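Local coordinates for cobalamin-binding protein (Desulfitobacterium hafniense, PDB 4JGI) that binds methylcobalamin and probably serves as the corrinoid-carrying, methyl-transferring component of an O-demethylase system, at residues A[170-178]-A[189-197]. Sequence-based numbering, arbitrary orientation.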
ATOM      1  N   ARG A 170       3.441 -17.424  10.438  1.00 20.20           N
ATOM      2  CA  ARG A 170       4.394 -16.324  10.190  1.00 18.43           C
ATOM      3  C   ARG A 170       5.255 -16.535   8.968  1.00 19.06           C
ATOM      4  O   ARG A 170       5.579 -15.640   8.210  1.00 21.14           O
ATOM      5  CB  ARG A 170       5.312 -16.137  11.385  1.00 23.12           C
ATOM      6  CG  ARG A 170       6.499 -15.151  11.161  1.00 23.37           C
ATOM      7  CD  ARG A 170       5.898 -13.828  11.173  1.00 24.09           C
ATOM      8  NE  ARG A 170       7.048 -12.858  10.994  1.00 25.47           N
ATOM      9  CZ  ARG A 170       7.444 -12.382   9.823  1.00 19.44           C
ATOM     10  NH1 ARG A 170       6.910 -12.827   8.741  1.00 18.73           N
ATOM     11  NH2 ARG A 170       8.262 -11.359   9.761  1.00 21.97           N
ATOM     12  N   ASN A 171       5.700 -17.742   8.753  1.00 22.37           N
ATOM     13  CA  ASN A 171       6.709 -17.961   7.713  1.00 24.54           C
ATOM     14  C   ASN A 171       6.117 -17.952   6.343  1.00 23.11           C
ATOM     15  O   ASN A 171       6.843 -17.937   5.392  1.00 28.51           O
ATOM     16  CB  ASN A 171       7.363 -19.298   7.950  1.00 30.22           C
ATOM     17  CG  ASN A 171       8.217 -19.314   9.180  1.00 34.23           C
ATOM     18  OD1 ASN A 171       8.777 -18.301   9.593  1.00 38.15           O
ATOM     19  ND2 ASN A 171       8.284 -20.487   9.808  1.00 41.81           N
ATOM     20  N   ASP A 172       4.798 -18.015   6.213  1.00 20.69           N
ATOM     21  CA  ASP A 172       4.178 -17.959   4.923  1.00 22.85           C
ATOM     22  C   ASP A 172       3.538 -16.598   4.581  1.00 19.84           C
ATOM     23  O   ASP A 172       2.730 -16.507   3.632  1.00 23.16           O
ATOM     24  CB  ASP A 172       3.182 -19.100   4.789  1.00 27.83           C
ATOM     25  CG  ASP A 172       3.888 -20.481   4.675  1.00 36.03           C
ATOM     26  OD1 ASP A 172       4.742 -20.649   3.776  1.00 37.48           O
ATOM     27  OD2 ASP A 172       3.598 -21.385   5.500  1.00 37.31           O
ATOM     28  N   LEU A 173       3.907 -15.569   5.311  1.00 20.74           N
ATOM     29  CA  LEU A 173       3.456 -14.224   4.945  1.00 20.34           C
ATOM     30  C   LEU A 173       4.557 -13.228   5.237  1.00 20.08           C
ATOM     31  O   LEU A 173       5.537 -13.517   5.897  1.00 19.74           O
ATOM     32  CB  LEU A 173       2.174 -13.863   5.649  1.00 20.31           C
ATOM     33  CG  LEU A 173       2.193 -14.059   7.153  1.00 21.85           C
ATOM     34  CD1 LEU A 173       2.832 -12.841   7.815  1.00 21.56           C
ATOM     35  CD2 LEU A 173       0.769 -14.156   7.655  1.00 24.57           C
ATOM     36  N   LYS A 174       4.372 -11.994   4.767  1.00 17.27           N
ATOM     37  CA  LYS A 174       5.274 -10.943   5.043  1.00 16.65           C
ATOM     38  C   LYS A 174       4.533  -9.945   5.947  1.00 16.87           C
ATOM     39  O   LYS A 174       3.352  -9.725   5.742  1.00 18.25           O
ATOM     40  CB  LYS A 174       5.608 -10.267   3.722  1.00 18.56           C
ATOM     41  CG  LYS A 174       6.424 -11.152   2.786  1.00 22.33           C
ATOM     42  CD  LYS A 174       7.804 -11.370   3.317  1.00 28.32           C
ATOM     43  CE  LYS A 174       8.615 -12.253   2.345  1.00 38.69           C
ATOM     44  NZ  LYS A 174       9.982 -12.265   2.869  1.00 46.76           N
ATOM     45  N   VAL A 175       5.246  -9.333   6.858  1.00 15.20           N
ATOM     46  CA  VAL A 175       4.732  -8.334   7.803  1.00 16.05           C
ATOM     47  C   VAL A 175       5.385  -7.001   7.517  1.00 16.36           C
ATOM     48  O   VAL A 175       6.597  -6.877   7.537  1.00 17.91           O
ATOM     49  CB  VAL A 175       4.975  -8.681   9.252  1.00 16.88           C
ATOM     50  CG1 VAL A 175       4.414  -7.624  10.172  1.00 18.19           C
ATOM     51  CG2 VAL A 175       4.293 -10.047   9.555  1.00 19.26           C
ATOM     52  N   ILE A 176       4.555  -5.981   7.235  1.00 16.36           N
ATOM     53  CA  ILE A 176       5.035  -4.602   7.054  1.00 15.70           C
ATOM     54  C   ILE A 176       4.399  -3.739   8.153  1.00 15.17           C
ATOM     55  O   ILE A 176       3.207  -3.870   8.422  1.00 15.56           O
ATOM     56  CB  ILE A 176       4.798  -4.079   5.630  1.00 16.60           C
ATOM     57  CG1 ILE A 176       5.453  -2.702   5.463  1.00 18.28           C
ATOM     58  CG2 ILE A 176       3.322  -3.992   5.281  1.00 16.90           C
ATOM     59  CD1 ILE A 176       5.460  -2.245   4.021  1.00 19.90           C
ATOM     60  N   ILE A 177       5.206  -2.858   8.744  1.00 17.05           N
ATOM     61  CA  ILE A 177       4.715  -1.947   9.758  1.00 16.77           C
ATOM     62  C   ILE A 177       4.877  -0.504   9.248  1.00 17.45           C
ATOM     63  O   ILE A 177       5.760  -0.171   8.457  1.00 18.87           O
ATOM     64  CB  ILE A 177       5.385  -2.134  11.134  1.00 16.25           C
ATOM     65  CG1 ILE A 177       6.898  -1.786  11.027  1.00 19.09           C
ATOM     66  CG2 ILE A 177       5.117  -3.586  11.575  1.00 18.56           C
ATOM     67  CD1 ILE A 177       7.588  -1.805  12.354  1.00 22.27           C
ATOM     68  N   GLY A 178       3.981   0.327   9.785  1.00 18.39           N
ATOM     69  CA  GLY A 178       4.017   1.758   9.525  1.00 17.40           C
ATOM     70  C   GLY A 178       3.439   2.509  10.680  1.00 18.74           C
ATOM     71  O   GLY A 178       2.887   1.966  11.618  1.00 16.99           O
ATOM     72  N   ARG A 189      12.654  -4.899  16.562  1.00 25.72           N
ATOM     73  CA  ARG A 189      12.069  -5.261  17.842  1.00 25.26           C
ATOM     74  C   ARG A 189      10.729  -6.014  17.651  1.00 23.48           C
ATOM     75  O   ARG A 189      10.393  -6.971  18.343  1.00 28.63           O
ATOM     76  CB  ARG A 189      11.847  -4.025  18.720  1.00 32.05           C
ATOM     77  CG  ARG A 189      11.391  -4.383  20.136  1.00 41.89           C
ATOM     78  CD  ARG A 189      11.673  -3.232  21.110  1.00 60.42           C
ATOM     79  NE  ARG A 189      11.419  -1.916  20.498  1.00 77.49           N
ATOM     80  CZ  ARG A 189      10.242  -1.286  20.465  1.00 79.31           C
ATOM     81  NH1 ARG A 189       9.153  -1.810  21.024  1.00 98.17           N
ATOM     82  NH2 ARG A 189      10.157  -0.107  19.865  1.00 75.31           N
ATOM     83  N   VAL A 190       9.976  -5.578  16.664  1.00 24.79           N
ATOM     84  CA  VAL A 190       8.723  -6.190  16.326  1.00 22.56           C
ATOM     85  C   VAL A 190       8.884  -7.558  15.684  1.00 21.67           C
ATOM     86  O   VAL A 190       8.006  -8.435  15.853  1.00 22.72           O
ATOM     87  CB  VAL A 190       7.854  -5.223  15.439  1.00 20.63           C
ATOM     88  CG1 VAL A 190       6.695  -5.928  14.777  1.00 23.76           C
ATOM     89  CG2 VAL A 190       7.421  -4.064  16.277  1.00 25.18           C
ATOM     90  N   GLY A 191       9.925  -7.733  14.880  1.00 21.64           N
ATOM     91  CA  GLY A 191      10.031  -8.941  14.135  1.00 22.00           C
ATOM     92  C   GLY A 191       9.409  -8.884  12.770  1.00 20.04           C
ATOM     93  O   GLY A 191       9.135  -9.893  12.143  1.00 21.78           O
ATOM     94  N   ALA A 192       9.176  -7.654  12.264  1.00 20.03           N
ATOM     95  CA  ALA A 192       8.633  -7.482  10.917  1.00 20.08           C
ATOM     96  C   ALA A 192       9.588  -7.723   9.796  1.00 18.40           C
ATOM     97  O   ALA A 192      10.822  -7.680  10.020  1.00 24.02           O
ATOM     98  CB  ALA A 192       7.987  -6.081  10.808  1.00 19.84           C
ATOM     99  N   ASP A 193       9.105  -7.855   8.583  1.00 18.32           N
ATOM    100  CA  ASP A 193       9.950  -7.971   7.429  1.00 19.45           C
ATOM    101  C   ASP A 193      10.438  -6.626   6.904  1.00 22.94           C
ATOM    102  O   ASP A 193      11.567  -6.530   6.435  1.00 24.21           O
ATOM    103  CB  ASP A 193       9.242  -8.756   6.313  1.00 17.35           C
ATOM    104  CG  ASP A 193       8.983 -10.174   6.735  1.00 21.97           C
ATOM    105  OD1 ASP A 193       9.971 -10.908   6.849  1.00 28.74           O
ATOM    106  OD2 ASP A 193       7.844 -10.551   6.951  1.00 20.47           O
ATOM    107  N   ASP A 194       9.595  -5.584   7.019  1.00 19.69           N
ATOM    108  CA  ASP A 194      10.043  -4.260   6.605  1.00 18.21           C
ATOM    109  C   ASP A 194       9.133  -3.222   7.264  1.00 19.90           C
ATOM    110  O   ASP A 194       8.131  -3.557   7.905  1.00 19.96           O
ATOM    111  CB  ASP A 194      10.010  -4.086   5.103  1.00 21.93           C
ATOM    112  CG  ASP A 194      11.211  -3.172   4.567  1.00 26.15           C
ATOM    113  OD1 ASP A 194      11.810  -2.341   5.335  1.00 25.16           O
ATOM    114  OD2 ASP A 194      11.479  -3.335   3.360  1.00 26.81           O
ATOM    115  N   PHE A 195       9.531  -1.954   7.144  1.00 22.07           N
ATOM    116  CA  PHE A 195       8.801  -0.828   7.645  1.00 19.90           C
ATOM    117  C   PHE A 195       8.753   0.222   6.512  1.00 21.41           C
ATOM    118  O   PHE A 195       9.542   0.194   5.622  1.00 22.96           O
ATOM    119  CB  PHE A 195       9.437  -0.187   8.851  1.00 24.75           C
ATOM    120  CG  PHE A 195      10.732   0.473   8.512  1.00 25.32           C
ATOM    121  CD1 PHE A 195      11.867  -0.298   8.435  1.00 27.44           C
ATOM    122  CD2 PHE A 195      10.806   1.847   8.248  1.00 27.68           C
ATOM    123  CE1 PHE A 195      13.093   0.234   8.099  1.00 28.87           C
ATOM    124  CE2 PHE A 195      12.033   2.376   7.867  1.00 28.72           C
ATOM    125  CZ  PHE A 195      13.175   1.555   7.827  1.00 31.53           C
ATOM    126  N   SER A 196       7.709   1.017   6.491  1.00 24.77           N
ATOM    127  CA  SER A 196       7.574   2.030   5.400  1.00 28.45           C
ATOM    128  C   SER A 196       8.070   3.383   5.809  1.00 27.03           C
ATOM    129  O   SER A 196       7.743   3.817   6.900  1.00 34.88           O
ATOM    130  CB  SER A 196       6.110   2.135   4.887  1.00 31.08           C
ATOM    131  OG  SER A 196       5.252   2.011   5.967  1.00 34.06           O
ATOM    132  N   THR A 197       8.614   4.152   4.866  1.00 30.83           N
ATOM    133  CA  THR A 197       8.871   5.604   5.175  1.00 35.78           C
ATOM    134  C   THR A 197       7.595   6.499   4.995  1.00 31.30           C
ATOM    135  O   THR A 197       7.343   7.513   5.654  1.00 44.34           O
ATOM    136  CB  THR A 197      10.011   6.140   4.300  1.00 37.71           C
ATOM    137  OG1 THR A 197       9.675   5.975   2.916  1.00 37.40           O
ATOM    138  CG2 THR A 197      11.326   5.365   4.626  1.00 33.73           C
TER
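Arg170 reaches Asp193 end-on with both terminal nitrogens: NH1 and NH2 each lie 3.0 Å from the same oxygen, OD2, and the guanidinium and carboxylate planes stand 81° apart. NH1 arrives on the syn side of OD2, NH2 from above the carboxylate plane, while the backbone N of Val175 takes the anti lone pair at 2.9 Å, so three donors grip one oxygen. NH2 also gives a nearly straight bond to Gly191 O (2.9 Å, 173°). With Val175 CG2 over one guanidinium face, the group is fixed in its rotation. An alanine in place of Arg170 would probably leave Asp193 without its salt-bridge partner and Gly191 O without this donor, freeing the turn after helix 184-190 to shift. That helix closes in a Schellman motif with Gly191, at positive phi, as its C-prime residue, and links parallel strands 174-178 and 194-195 in the last beta-alpha-beta unit of the Rossmann-like cobalamin domain. The strands pair through Ile177 N to Asp194 O (3.1 Å) and Ser196 N to Ile177 O (3.0 Å). Packing is tight on the face of Ile177, under helices 184-190 and 151-166: CG1, held between the backbone N and the carbonyl carbon (chi1 65°), meets Phe195 CB (3.7 Å), while CG2, anti to the carbonyl carbon, meets Ala192 CB (3.9 Å). Val190 CG1 adds a looser contact to CG2, and Met157 touches both Ile177 and Val190. The looser margin lies at Lys174, partly exposed, whose NZ stays 4.2 Å from Asp193 OD1, too far for a salt bridge. Ile176, Gly178 and Ser196 touch the bound methylcobalamin.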